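Long-range contacts in UL37 (Suid herpesvirus 1, PDB 4K70), which is an inner tegument protein of a herpesvirus, probably helps control trafficking of the virus in the cell, and binds metal ions in this N-terminal half: residues Glu37-Val42 with Leu80-Asp85; Gly61-Ala66 with Ala461-Arg466; Asp225-Thr230 with Asp273-Glu278; Thr321-Ala326 with Gly372-Val377. All coordinates share one frame; numbering follows the deposited sequence.

Contact 1 of 4, residues Glu37-Val42 with Leu80-Asp85. With CA (calcium ion), chain E.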
loop_
_atom_site.group_PDB
_atom_site.type_symbol
_atom_site.label_atom_id
_atom_site.label_comp_id
_atom_site.label_asym_id
_atom_site.label_seq_id
_atom_site.Cartn_x
_atom_site.Cartn_y
_atom_site.Cartn_z
ATOM N N GLU A 37 -1.657 -21.741 -8.129
ATOM C CA GLU A 37 -2.944 -22.411 -8.142
ATOM C C GLU A 37 -4.018 -21.451 -7.656
ATOM O O GLU A 37 -3.716 -20.434 -7.036
ATOM C CB GLU A 37 -2.900 -23.635 -7.227
ATOM C CG GLU A 37 -3.413 -24.906 -7.896
ATOM C CD GLU A 37 -2.296 -25.876 -8.247
ATOM O OE1 GLU A 37 -1.197 -25.746 -7.658
ATOM O OE2 GLU A 37 -2.519 -26.770 -9.105
ATOM N N THR A 38 -5.271 -21.764 -7.947
ATOM C CA THR A 38 -6.363 -20.915 -7.513
ATOM C C THR A 38 -7.218 -21.673 -6.507
ATOM O O THR A 38 -7.151 -22.899 -6.423
ATOM C CB THR A 38 -7.226 -20.424 -8.703
ATOM O OG1 THR A 38 -7.949 -21.523 -9.270
ATOM C CG2 THR A 38 -6.358 -19.755 -9.783
ATOM N N PRO A 39 -8.007 -20.943 -5.718
ATOM C CA PRO A 39 -8.853 -21.563 -4.698
ATOM C C PRO A 39 -9.782 -22.641 -5.271
ATOM O O PRO A 39 -9.885 -23.730 -4.692
ATOM C CB PRO A 39 -9.643 -20.377 -4.133
ATOM C CG PRO A 39 -8.710 -19.199 -4.314
ATOM C CD PRO A 39 -7.961 -19.476 -5.600
ATOM N N ALA A 40 -10.440 -22.345 -6.389
ATOM C CA ALA A 40 -11.301 -23.314 -7.055
ATOM C C ALA A 40 -10.493 -24.502 -7.553
ATOM O O ALA A 40 -10.952 -25.642 -7.498
ATOM C CB ALA A 40 -12.077 -22.642 -8.240
ATOM N N GLY A 41 -9.293 -24.236 -8.043
ATOM C CA GLY A 41 -8.423 -25.297 -8.533
ATOM C C GLY A 41 -7.982 -26.243 -7.429
ATOM O O GLY A 41 -8.083 -27.465 -7.553
ATOM N N VAL A 42 -7.495 -25.679 -6.332
ATOM C CA VAL A 42 -7.110 -26.500 -5.190
ATOM C C VAL A 42 -8.304 -27.244 -4.636
ATOM O O VAL A 42 -8.209 -28.419 -4.317
ATOM C CB VAL A 42 -6.469 -25.664 -4.073
ATOM C CG1 VAL A 42 -6.279 -26.522 -2.807
ATOM C CG2 VAL A 42 -5.156 -25.080 -4.560
ATOM N N LEU A 80 -0.886 -19.887 -3.679
ATOM C CA LEU A 80 -2.273 -19.638 -4.052
ATOM C C LEU A 80 -2.474 -18.276 -4.740
ATOM O O LEU A 80 -1.990 -17.250 -4.270
ATOM C CB LEU A 80 -3.156 -19.751 -2.807
ATOM C CG LEU A 80 -4.658 -19.895 -3.010
ATOM C CD1 LEU A 80 -4.944 -21.198 -3.733
ATOM C CD2 LEU A 80 -5.371 -19.839 -1.669
ATOM N N ARG A 81 -3.181 -18.273 -5.865
ATOM C CA ARG A 81 -3.578 -17.026 -6.513
ATOM C C ARG A 81 -5.075 -16.794 -6.319
ATOM O O ARG A 81 -5.906 -17.451 -6.954
ATOM C CB ARG A 81 -3.237 -17.024 -8.006
ATOM C CG ARG A 81 -3.447 -15.644 -8.649
ATOM C CD ARG A 81 -3.684 -15.697 -10.144
ATOM N NE ARG A 81 -2.475 -16.005 -10.895
ATOM C CZ ARG A 81 -1.496 -15.136 -11.130
ATOM N NH1 ARG A 81 -1.556 -13.895 -10.646
ATOM N NH2 ARG A 81 -0.439 -15.521 -11.834
ATOM N N HIS A 82 -5.410 -15.869 -5.428
ATOM C CA HIS A 82 -6.795 -15.605 -5.076
ATOM C C HIS A 82 -7.194 -14.228 -5.573
ATOM O O HIS A 82 -6.446 -13.268 -5.419
ATOM C CB HIS A 82 -6.982 -15.672 -3.553
ATOM C CG HIS A 82 -8.339 -15.232 -3.099
ATOM N ND1 HIS A 82 -9.506 -15.760 -3.619
ATOM C CD2 HIS A 82 -8.721 -14.316 -2.182
ATOM C CE1 HIS A 82 -10.543 -15.186 -3.039
ATOM N NE2 HIS A 82 -10.092 -14.302 -2.161
ATOM N N ASP A 83 -8.374 -14.126 -6.175
ATOM C CA ASP A 83 -8.862 -12.847 -6.673
ATOM C C ASP A 83 -9.537 -12.100 -5.534
ATOM O O ASP A 83 -10.668 -12.410 -5.181
ATOM C CB ASP A 83 -9.864 -13.076 -7.809
ATOM C CG ASP A 83 -10.295 -11.786 -8.479
ATOM O OD1 ASP A 83 -9.901 -10.687 -8.009
ATOM O OD2 ASP A 83 -11.028 -11.877 -9.478
ATOM N N TRP A 84 -8.847 -11.113 -4.956
ATOM C CA TRP A 84 -9.346 -10.454 -3.751
ATOM C C TRP A 84 -10.561 -9.567 -3.954
ATOM O O TRP A 84 -11.216 -9.178 -2.985
ATOM C CB TRP A 84 -8.213 -9.696 -3.020
ATOM C CG TRP A 84 -7.410 -10.615 -2.175
ATOM C CD1 TRP A 84 -6.113 -11.006 -2.376
ATOM C CD2 TRP A 84 -7.861 -11.304 -1.009
ATOM N NE1 TRP A 84 -5.722 -11.872 -1.381
ATOM C CE2 TRP A 84 -6.785 -12.078 -0.532
ATOM C CE3 TRP A 84 -9.075 -11.329 -0.306
ATOM C CZ2 TRP A 84 -6.882 -12.876 0.615
ATOM C CZ3 TRP A 84 -9.178 -12.133 0.829
ATOM C CH2 TRP A 84 -8.085 -12.891 1.276
ATOM N N ASP A 85 -10.876 -9.262 -5.211
ATOM C CA ASP A 85 -12.133 -8.594 -5.534
ATOM C C ASP A 85 -13.353 -9.399 -5.093
ATOM O O ASP A 85 -14.432 -8.845 -4.883
ATOM C CB ASP A 85 -12.202 -8.288 -7.041
ATOM C CG ASP A 85 -11.119 -7.316 -7.472
ATOM O OD1 ASP A 85 -10.993 -6.253 -6.832
ATOM O OD2 ASP A 85 -10.368 -7.629 -8.420
HETATM CA CA CA E . -10.677 -9.425 -10.065
#
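Leu80 carries CG anti to its backbone N (chi1 -164°), which turns CD1 to the start of helix 39-60. There CD1 lies 3.6 Å from Thr38 C, 3.9 Å from Pro39 CD and 4.0 Å from Val42 CG2. His82 takes a similar first torsion (172°), and its ring meets Pro39 at about a right angle. Pro39 CG comes obliquely to this ring, 3.6 Å from ND1. NE2 is hydrogen-bonded to Gly87 O, and the neighbouring CD2 lies over the centre of the Trp84 ring; together they hold the imidazole. The backbones join at a single beta bridge, Glu37 with Leu80. The hydrogen bond from Arg81 N to Glu37 O is nearly straight (173°), but its modelled length of 2.5 Å is doubtfully short. A CA-H...O contact from Thr38 CA to Arg81 O follows. Thr38 OG1 accepts from Gly41 N at 3.3 Å and so caps the helix. The Glu37 carboxylate turns away to Met5 N and Glu6 N of helix 4-12. Further along the second segment, both Asp83 oxygens and Asp85 OD2 bind calcium, each at 2.5 Å. Asp83 OD1 also accepts from Asp85 N. The pairing thus joins an N-capped helix start to a loop that ends in an Asx turn and an aspartate calcium site.

Contact 2 of 4, residues Gly61-Ala66 with Ala461-Arg466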
loop_
_atom_site.group_PDB
_atom_site.type_symbol
_atom_site.label_atom_id
_atom_site.label_comp_id
_atom_site.label_asym_id
_atom_site.label_seq_id
_atom_site.Cartn_x
_atom_site.Cartn_y
_atom_site.Cartn_z
ATOM N N GLY A 61 6.123 -45.746 3.073
ATOM C CA GLY A 61 6.550 -45.404 4.421
ATOM C C GLY A 61 7.628 -44.341 4.455
ATOM O O GLY A 61 8.331 -44.184 5.449
ATOM N N THR A 62 7.760 -43.593 3.368
ATOM C CA THR A 62 8.849 -42.633 3.266
ATOM C C THR A 62 8.570 -41.326 4.001
ATOM O O THR A 62 7.417 -40.955 4.262
ATOM C CB THR A 62 9.194 -42.307 1.813
ATOM O OG1 THR A 62 8.086 -41.629 1.210
ATOM C CG2 THR A 62 9.502 -43.580 1.039
ATOM N N CYS A 63 9.661 -40.639 4.316
ATOM C CA CYS A 63 9.650 -39.396 5.062
ATOM C C CYS A 63 9.061 -38.269 4.212
ATOM O O CYS A 63 8.314 -37.429 4.715
ATOM C CB CYS A 63 11.084 -39.068 5.484
ATOM S SG CYS A 63 11.297 -37.502 6.314
ATOM N N GLU A 64 9.408 -38.264 2.928
ATOM C CA GLU A 64 8.842 -37.327 1.958
ATOM C C GLU A 64 7.318 -37.423 1.916
ATOM O O GLU A 64 6.622 -36.409 1.962
ATOM C CB GLU A 64 9.417 -37.585 0.560
ATOM C CG GLU A 64 10.892 -37.209 0.404
ATOM C CD GLU A 64 11.817 -38.054 1.274
ATOM O OE1 GLU A 64 11.431 -39.188 1.621
ATOM O OE2 GLU A 64 12.925 -37.586 1.612
ATOM N N ALA A 65 6.807 -38.648 1.837
ATOM C CA ALA A 65 5.366 -38.889 1.817
ATOM C C ALA A 65 4.688 -38.431 3.101
ATOM O O ALA A 65 3.567 -37.922 3.072
ATOM C CB ALA A 65 5.069 -40.369 1.571
ATOM N N ALA A 66 5.367 -38.630 4.227
ATOM C CA ALA A 66 4.819 -38.253 5.520
ATOM C C ALA A 66 4.661 -36.739 5.571
ATOM O O ALA A 66 3.596 -36.222 5.922
ATOM C CB ALA A 66 5.734 -38.727 6.634
ATOM N N ALA A 461 18.267 -38.877 10.367
ATOM C CA ALA A 461 18.727 -37.581 10.858
ATOM C C ALA A 461 18.837 -36.596 9.695
ATOM O O ALA A 461 19.160 -35.420 9.880
ATOM C CB ALA A 461 20.064 -37.719 11.569
ATOM N N HIS A 462 18.569 -37.091 8.491
ATOM C CA HIS A 462 18.559 -36.248 7.301
ATOM C C HIS A 462 17.718 -36.874 6.199
ATOM O O HIS A 462 17.717 -38.091 6.009
ATOM C CB HIS A 462 19.974 -36.001 6.792
ATOM C CG HIS A 462 20.034 -35.068 5.625
ATOM N ND1 HIS A 462 19.407 -33.840 5.624
ATOM C CD2 HIS A 462 20.642 -35.183 4.421
ATOM C CE1 HIS A 462 19.630 -33.236 4.469
ATOM N NE2 HIS A 462 20.377 -34.030 3.721
ATOM N N SER A 463 16.998 -36.030 5.475
ATOM C CA SER A 463 16.120 -36.507 4.425
ATOM C C SER A 463 16.299 -35.694 3.156
ATOM O O SER A 463 16.792 -34.569 3.190
ATOM C CB SER A 463 14.661 -36.454 4.891
ATOM O OG SER A 463 14.308 -35.151 5.325
ATOM N N ALA A 464 15.916 -36.285 2.032
ATOM C CA ALA A 464 15.870 -35.566 0.768
ATOM C C ALA A 464 14.794 -34.489 0.865
ATOM O O ALA A 464 14.900 -33.432 0.247
ATOM C CB ALA A 464 15.560 -36.521 -0.371
ATOM N N ALA A 465 13.759 -34.779 1.649
ATOM C CA ALA A 465 12.686 -33.831 1.912
ATOM C C ALA A 465 13.257 -32.538 2.476
ATOM O O ALA A 465 12.928 -31.454 2.010
ATOM C CB ALA A 465 11.677 -34.434 2.873
ATOM N N ARG A 466 14.126 -32.669 3.471
ATOM C CA ARG A 466 14.795 -31.522 4.069
ATOM C C ARG A 466 15.556 -30.697 3.033
ATOM O O ARG A 466 15.529 -29.470 3.060
ATOM C CB ARG A 466 15.747 -31.977 5.175
ATOM C CG ARG A 466 16.561 -30.846 5.776
ATOM C CD ARG A 466 17.288 -31.301 7.028
ATOM N NE ARG A 466 16.367 -31.735 8.077
ATOM C CZ ARG A 466 15.999 -30.984 9.112
ATOM N NH1 ARG A 466 16.479 -29.756 9.250
ATOM N NH2 ARG A 466 15.161 -31.465 10.018
#
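Glu64 and Ala465 form the tight part of this contact. The Glu64 chain bends at chi2 (64°), which folds the carboxylate over the first turn of helix 464-481. OE2 accepts a hydrogen bond from Ala465 N at 2.9 Å. The N-H comes on the anti side of the carboxylate, 16° out of its plane, and the bond is not straight (137°). The methyl groups pack around the same oxygen: OE2 is 3.5 Å from Ala464 CB and 3.6 Å from Ala465 CB. The Glu64 CG methylene adds an apolar touch on Ala465 CB at 3.8 Å. Glu64 is a buried residue, and its carboxylate lies at the N-terminal end of a helix. The helix dipole would probably favour its negative charge.

The packing is looser beside this pair. Cys63 SG touches Ser463 CB at 3.8 Å and makes no polar bond across the contact. Ser463 turns its hydroxyl to its own helix, where OG caps Arg466 N at 3.1 Å and is also hydrogen-bonded to Glu455 OE2. Ala464 is partly exposed, and the chain leading to it through Ala461 and His462 is at the surface.

No strand takes part. The contact joins the N-terminal ends of helix 63-78 and helix 464-481, far apart in sequence. Leu28 of helix 20-32 touches both Glu64 and Ala464. From helix 438-458, Ala454 meets Cys63 and Val451 meets Ser463.

Contact 3 of 4, residues Asp225-Thr230 with Asp273-Glu278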
loop_
_atom_site.group_PDB
_atom_site.type_symbol
_atom_site.label_atom_id
_atom_site.label_comp_id
_atom_site.label_asym_id
_atom_site.label_seq_id
_atom_site.Cartn_x
_atom_site.Cartn_y
_atom_site.Cartn_z
ATOM N N ASP A 225 -16.017 15.541 -10.535
ATOM C CA ASP A 225 -17.316 16.035 -10.988
ATOM C C ASP A 225 -18.475 15.556 -10.123
ATOM O O ASP A 225 -19.621 15.945 -10.338
ATOM C CB ASP A 225 -17.563 15.654 -12.447
ATOM C CG ASP A 225 -16.855 16.582 -13.417
ATOM O OD1 ASP A 225 -16.721 17.784 -13.104
ATOM O OD2 ASP A 225 -16.430 16.106 -14.491
ATOM N N ARG A 226 -18.172 14.718 -9.141
ATOM C CA ARG A 226 -19.187 14.199 -8.237
ATOM C C ARG A 226 -19.502 15.203 -7.141
ATOM O O ARG A 226 -18.637 15.546 -6.336
ATOM C CB ARG A 226 -18.703 12.905 -7.597
ATOM C CG ARG A 226 -17.941 12.017 -8.541
ATOM C CD ARG A 226 -17.489 10.757 -7.837
ATOM N NE ARG A 226 -17.504 9.630 -8.761
ATOM C CZ ARG A 226 -16.447 9.227 -9.455
ATOM N NH1 ARG A 226 -15.277 9.849 -9.316
ATOM N NH2 ARG A 226 -16.564 8.199 -10.282
ATOM N N GLN A 227 -20.751 15.646 -7.092
ATOM C CA GLN A 227 -21.157 16.678 -6.154
ATOM C C GLN A 227 -21.413 16.115 -4.766
ATOM O O GLN A 227 -22.187 15.173 -4.592
ATOM C CB GLN A 227 -22.418 17.374 -6.668
ATOM C CG GLN A 227 -22.316 17.846 -8.101
ATOM C CD GLN A 227 -22.293 19.354 -8.210
ATOM O OE1 GLN A 227 -22.693 20.064 -7.281
ATOM N NE2 GLN A 227 -21.824 19.857 -9.348
ATOM N N ASN A 228 -20.752 16.697 -3.776
ATOM C CA ASN A 228 -21.027 16.381 -2.389
ATOM C C ASN A 228 -21.588 17.639 -1.758
ATOM O O ASN A 228 -20.911 18.666 -1.709
ATOM C CB ASN A 228 -19.750 15.954 -1.672
ATOM C CG ASN A 228 -19.995 15.559 -0.234
ATOM O OD1 ASN A 228 -20.342 16.392 0.599
ATOM N ND2 ASN A 228 -19.802 14.284 0.070
ATOM N N PRO A 229 -22.842 17.573 -1.295
ATOM C CA PRO A 229 -23.530 18.743 -0.738
ATOM C C PRO A 229 -22.831 19.336 0.485
ATOM O O PRO A 229 -22.817 20.562 0.631
ATOM C CB PRO A 229 -24.919 18.196 -0.370
ATOM C CG PRO A 229 -24.763 16.701 -0.346
ATOM C CD PRO A 229 -23.722 16.395 -1.368
ATOM N N THR A 230 -22.247 18.502 1.339
ATOM C CA THR A 230 -21.582 19.027 2.531
ATOM C C THR A 230 -20.270 19.766 2.196
ATOM O O THR A 230 -19.974 20.812 2.774
ATOM C CB THR A 230 -21.408 17.941 3.624
ATOM O OG1 THR A 230 -20.080 17.977 4.149
ATOM C CG2 THR A 230 -21.695 16.560 3.057
ATOM N N ASP A 273 -19.316 28.375 -5.622
ATOM C CA ASP A 273 -19.588 26.980 -5.955
ATOM C C ASP A 273 -18.297 26.253 -6.286
ATOM O O ASP A 273 -17.664 26.560 -7.288
ATOM C CB ASP A 273 -20.527 26.915 -7.165
ATOM C CG ASP A 273 -21.041 25.509 -7.439
ATOM O OD1 ASP A 273 -20.537 24.544 -6.820
ATOM O OD2 ASP A 273 -21.952 25.369 -8.286
ATOM N N ALA A 274 -17.924 25.275 -5.464
ATOM C CA ALA A 274 -16.644 24.589 -5.630
ATOM C C ALA A 274 -16.517 23.807 -6.943
ATOM O O ALA A 274 -15.405 23.513 -7.388
ATOM C CB ALA A 274 -16.361 23.677 -4.432
ATOM N N TYR A 275 -17.647 23.472 -7.564
ATOM C CA TYR A 275 -17.636 22.638 -8.767
ATOM C C TYR A 275 -17.630 23.421 -10.077
ATOM O O TYR A 275 -17.544 22.840 -11.161
ATOM C CB TYR A 275 -18.787 21.629 -8.732
ATOM C CG TYR A 275 -18.599 20.603 -7.647
ATOM C CD1 TYR A 275 -17.800 19.485 -7.858
ATOM C CD2 TYR A 275 -19.193 20.758 -6.403
ATOM C CE1 TYR A 275 -17.612 18.538 -6.866
ATOM C CE2 TYR A 275 -19.009 19.813 -5.401
ATOM C CZ TYR A 275 -18.216 18.707 -5.642
ATOM O OH TYR A 275 -18.027 17.762 -4.664
ATOM N N VAL A 276 -17.721 24.741 -9.968
ATOM C CA VAL A 276 -17.509 25.624 -11.101
ATOM C C VAL A 276 -16.006 25.842 -11.259
ATOM O O VAL A 276 -15.333 26.292 -10.324
ATOM C CB VAL A 276 -18.194 26.980 -10.885
ATOM C CG1 VAL A 276 -17.997 27.871 -12.100
ATOM C CG2 VAL A 276 -19.666 26.783 -10.605
ATOM N N ARG A 277 -15.482 25.515 -12.435
ATOM C CA ARG A 277 -14.042 25.524 -12.657
ATOM C C ARG A 277 -13.630 26.368 -13.857
ATOM O O ARG A 277 -12.439 26.509 -14.129
ATOM C CB ARG A 277 -13.523 24.091 -12.835
ATOM C CG ARG A 277 -13.630 23.217 -11.594
ATOM C CD ARG A 277 -12.840 21.919 -11.774
ATOM N NE ARG A 277 -12.789 21.117 -10.554
ATOM C CZ ARG A 277 -13.725 20.243 -10.197
ATOM N NH1 ARG A 277 -14.794 20.068 -10.965
ATOM N NH2 ARG A 277 -13.601 19.552 -9.071
ATOM N N GLU A 278 -14.606 26.937 -14.563
ATOM C CA GLU A 278 -14.321 27.708 -15.774
ATOM C C GLU A 278 -15.049 29.038 -15.808
ATOM O O GLU A 278 -16.091 29.207 -15.181
ATOM C CB GLU A 278 -14.708 26.907 -17.016
ATOM C CG GLU A 278 -14.216 25.474 -17.001
ATOM C CD GLU A 278 -15.094 24.558 -17.826
ATOM O OE1 GLU A 278 -15.381 24.909 -18.995
ATOM O OE2 GLU A 278 -15.503 23.495 -17.296
#
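Tyr275 sets CG beside its backbone N, opposite the carbonyl carbon (chi1 -67°), which sends the ring across the backbone of Arg226-Asn228. It carries most of the contact. Its CB meets Gln227 NE2 at 3.6 Å. The ring then runs along the Gln227 amide in the opposite direction to that side chain, with the two planes 29° apart and stacked. Gln227 CD lies over one ring face, and Tyr275 CD2 is 3.7 Å from Gln227 OE1. Further out, CE1 comes within 3.2 Å of Arg226 O, while CZ is 3.6 Å from Gln227 CA. That CA also makes an off-centre CH-pi contact, 4.1 Å from the ring centroid. At the tip, OH works both ways. It gives a weak hydrogen bond to Arg226 O at 2.8 Å and accepts one from Asn228 N at 3.1 Å (148°). Two backbone groups flanking Gln227 thus hold the phenol end.

The base of the side chain is also set. Tyr275 N donates to Asp273 OD1, an Asx turn within the type I turn Asp273-Val276. A second link is looser: Asp225 OD1 and Arg277 NH1 form a long salt bridge of 3.7 Å. The main charged partner of Arg277 is Asp220, through NE.

This surface contact joins the loop before helix 229-240 to the loop after helix 260-271. Phe223 of helix 208-223 and Leu231 of helix 229-240 touch Tyr275. On the first segment, Leu148 of helix 144-149 packs on Asn228, and Asp145 is hydrogen-bonded to its ND2.

Contact 4 of 4, residues Thr321-Ala326 with Gly372-Val377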
loop_
_atom_site.group_PDB
_atom_site.type_symbol
_atom_site.label_atom_id
_atom_site.label_comp_id
_atom_site.label_asym_id
_atom_site.label_seq_id
_atom_site.Cartn_x
_atom_site.Cartn_y
_atom_site.Cartn_z
ATOM N N THR A 321 10.014 27.101 5.324
ATOM C CA THR A 321 11.026 26.578 6.251
ATOM C C THR A 321 10.457 25.631 7.300
ATOM O O THR A 321 10.994 24.550 7.521
ATOM C CB THR A 321 11.817 27.707 6.945
ATOM O OG1 THR A 321 10.916 28.544 7.675
ATOM C CG2 THR A 321 12.533 28.539 5.906
ATOM N N GLY A 322 9.366 26.021 7.946
ATOM C CA GLY A 322 8.770 25.160 8.954
ATOM C C GLY A 322 8.257 23.835 8.404
ATOM O O GLY A 322 8.427 22.780 9.032
ATOM N N VAL A 323 7.620 23.868 7.230
ATOM C CA VAL A 323 7.074 22.630 6.683
ATOM C C VAL A 323 8.197 21.709 6.225
ATOM O O VAL A 323 8.127 20.495 6.405
ATOM C CB VAL A 323 6.064 22.863 5.538
ATOM C CG1 VAL A 323 6.693 23.665 4.419
ATOM C CG2 VAL A 323 5.541 21.505 5.020
ATOM N N TRP A 324 9.244 22.300 5.657
ATOM C CA TRP A 324 10.410 21.543 5.212
ATOM C C TRP A 324 11.104 20.903 6.407
ATOM O O TRP A 324 11.561 19.759 6.336
ATOM C CB TRP A 324 11.387 22.473 4.468
ATOM C CG TRP A 324 12.654 21.803 4.051
ATOM C CD1 TRP A 324 13.930 22.294 4.189
ATOM C CD2 TRP A 324 12.788 20.495 3.457
ATOM N NE1 TRP A 324 14.834 21.384 3.700
ATOM C CE2 TRP A 324 14.165 20.277 3.249
ATOM C CE3 TRP A 324 11.872 19.502 3.073
ATOM C CZ2 TRP A 324 14.655 19.094 2.684
ATOM C CZ3 TRP A 324 12.361 18.333 2.508
ATOM C CH2 TRP A 324 13.738 18.141 2.309
ATOM N N GLU A 325 11.202 21.655 7.502
ATOM C CA GLU A 325 11.739 21.106 8.747
ATOM C C GLU A 325 10.898 19.924 9.249
ATOM O O GLU A 325 11.439 18.873 9.619
ATOM C CB GLU A 325 11.843 22.194 9.830
ATOM C CG GLU A 325 12.963 23.203 9.568
ATOM C CD GLU A 325 12.963 24.386 10.543
ATOM O OE1 GLU A 325 12.261 24.307 11.580
ATOM O OE2 GLU A 325 13.663 25.396 10.264
ATOM N N ALA A 326 9.579 20.101 9.276
ATOM C CA ALA A 326 8.708 19.035 9.780
ATOM C C ALA A 326 8.741 17.804 8.875
ATOM O O ALA A 326 8.662 16.671 9.355
ATOM C CB ALA A 326 7.287 19.540 9.977
ATOM N N GLY A 372 11.084 24.076 -2.872
ATOM C CA GLY A 372 11.388 23.040 -3.845
ATOM C C GLY A 372 11.622 21.685 -3.206
ATOM O O GLY A 372 11.118 20.665 -3.679
ATOM N N CYS A 373 12.436 21.665 -2.155
ATOM C CA CYS A 373 12.651 20.442 -1.390
ATOM C C CYS A 373 11.339 19.840 -0.905
ATOM O O CYS A 373 11.099 18.649 -1.067
ATOM C CB CYS A 373 13.567 20.724 -0.192
ATOM S SG CYS A 373 15.313 20.844 -0.693
ATOM N N THR A 374 10.495 20.659 -0.292
ATOM C CA THR A 374 9.222 20.166 0.210
ATOM C C THR A 374 8.364 19.590 -0.918
ATOM O O THR A 374 7.723 18.541 -0.759
ATOM C CB THR A 374 8.452 21.279 0.952
ATOM O OG1 THR A 374 9.274 21.808 1.997
ATOM C CG2 THR A 374 7.151 20.730 1.565
ATOM N N ALA A 375 8.369 20.258 -2.070
ATOM C CA ALA A 375 7.528 19.835 -3.182
ATOM C C ALA A 375 8.082 18.591 -3.864
ATOM O O ALA A 375 7.324 17.693 -4.246
ATOM C CB ALA A 375 7.345 20.965 -4.194
ATOM N N VAL A 376 9.401 18.515 -4.010
ATOM C CA VAL A 376 10.002 17.308 -4.596
ATOM C C VAL A 376 9.792 16.055 -3.718
ATOM O O VAL A 376 9.339 15.006 -4.187
ATOM C CB VAL A 376 11.504 17.496 -4.854
ATOM C CG1 VAL A 376 12.135 16.176 -5.223
ATOM C CG2 VAL A 376 11.740 18.539 -5.954
ATOM N N VAL A 377 10.141 16.155 -2.442
ATOM C CA VAL A 377 9.934 15.026 -1.534
ATOM C C VAL A 377 8.437 14.690 -1.429
ATOM O O VAL A 377 8.042 13.517 -1.401
ATOM C CB VAL A 377 10.516 15.331 -0.155
ATOM C CG1 VAL A 377 10.070 14.265 0.868
ATOM C CG2 VAL A 377 12.036 15.400 -0.239
#
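Helix 321-329 and helix 366-385 pack at Trp324 and Thr374, whose CA atoms are 5.3 Å apart. The short axes approach to 9.2 Å and run in the same general direction, at 44° to each other. This is helix-on-helix packing in an all-helical part of the fold, with no hydrogen bond between the segments.

Trp324 carries the contact. Its CG is anti to the backbone N (chi1 176°), and the indole reaches across to helix 366-385. Val377 CG2 meets the ring edge near its plane, 4.0 Å from CZ3. Thr374 lies alongside the base of the indole, with OG1 3.3 Å from Trp324 CB. That hydroxyl is hydrogen-bonded to Ala370 O of its own helix. Thr374 CG2 packs on Val323 CG2 at 3.9 Å, and Phe345 touches both residues. Helix 422-431 also packs on helix 366-385: Val423 meets Val376 and Val426 meets Val377. Trp324 NE1 is hydrogen-bonded to a glycerol, probably from the crystallisation liquor.

Cys373 packs over one face of the indole. Its SG makes an oblique sulfur-aromatic contact, 4.4 Å from the six-membered ring centroid, while CB makes a CH-pi contact, 3.4 Å from that centroid and 9° off the ring normal.

The contacts are spread along an elongated chain of helices and loops. Contacts 1 and 2 lie on the same side of its centre, with centres about 29 Å apart. Contacts 3 and 4 fall between the segments of contact 2 in sequence, yet lie on the opposite side of the chain's centre, about 67 Å and 59 Å from contact 2 between centres. Those two are about 30 Å apart between centres. Contact 1 holds bound calcium. Glu325 of contact 4 is a calcium ligand of this protein too, but no calcium is bound to it here. Val377 lies about 10 Å, between side chains, from Arg383 of another calcium site. Contacts 2 and 3 lie away from these sites.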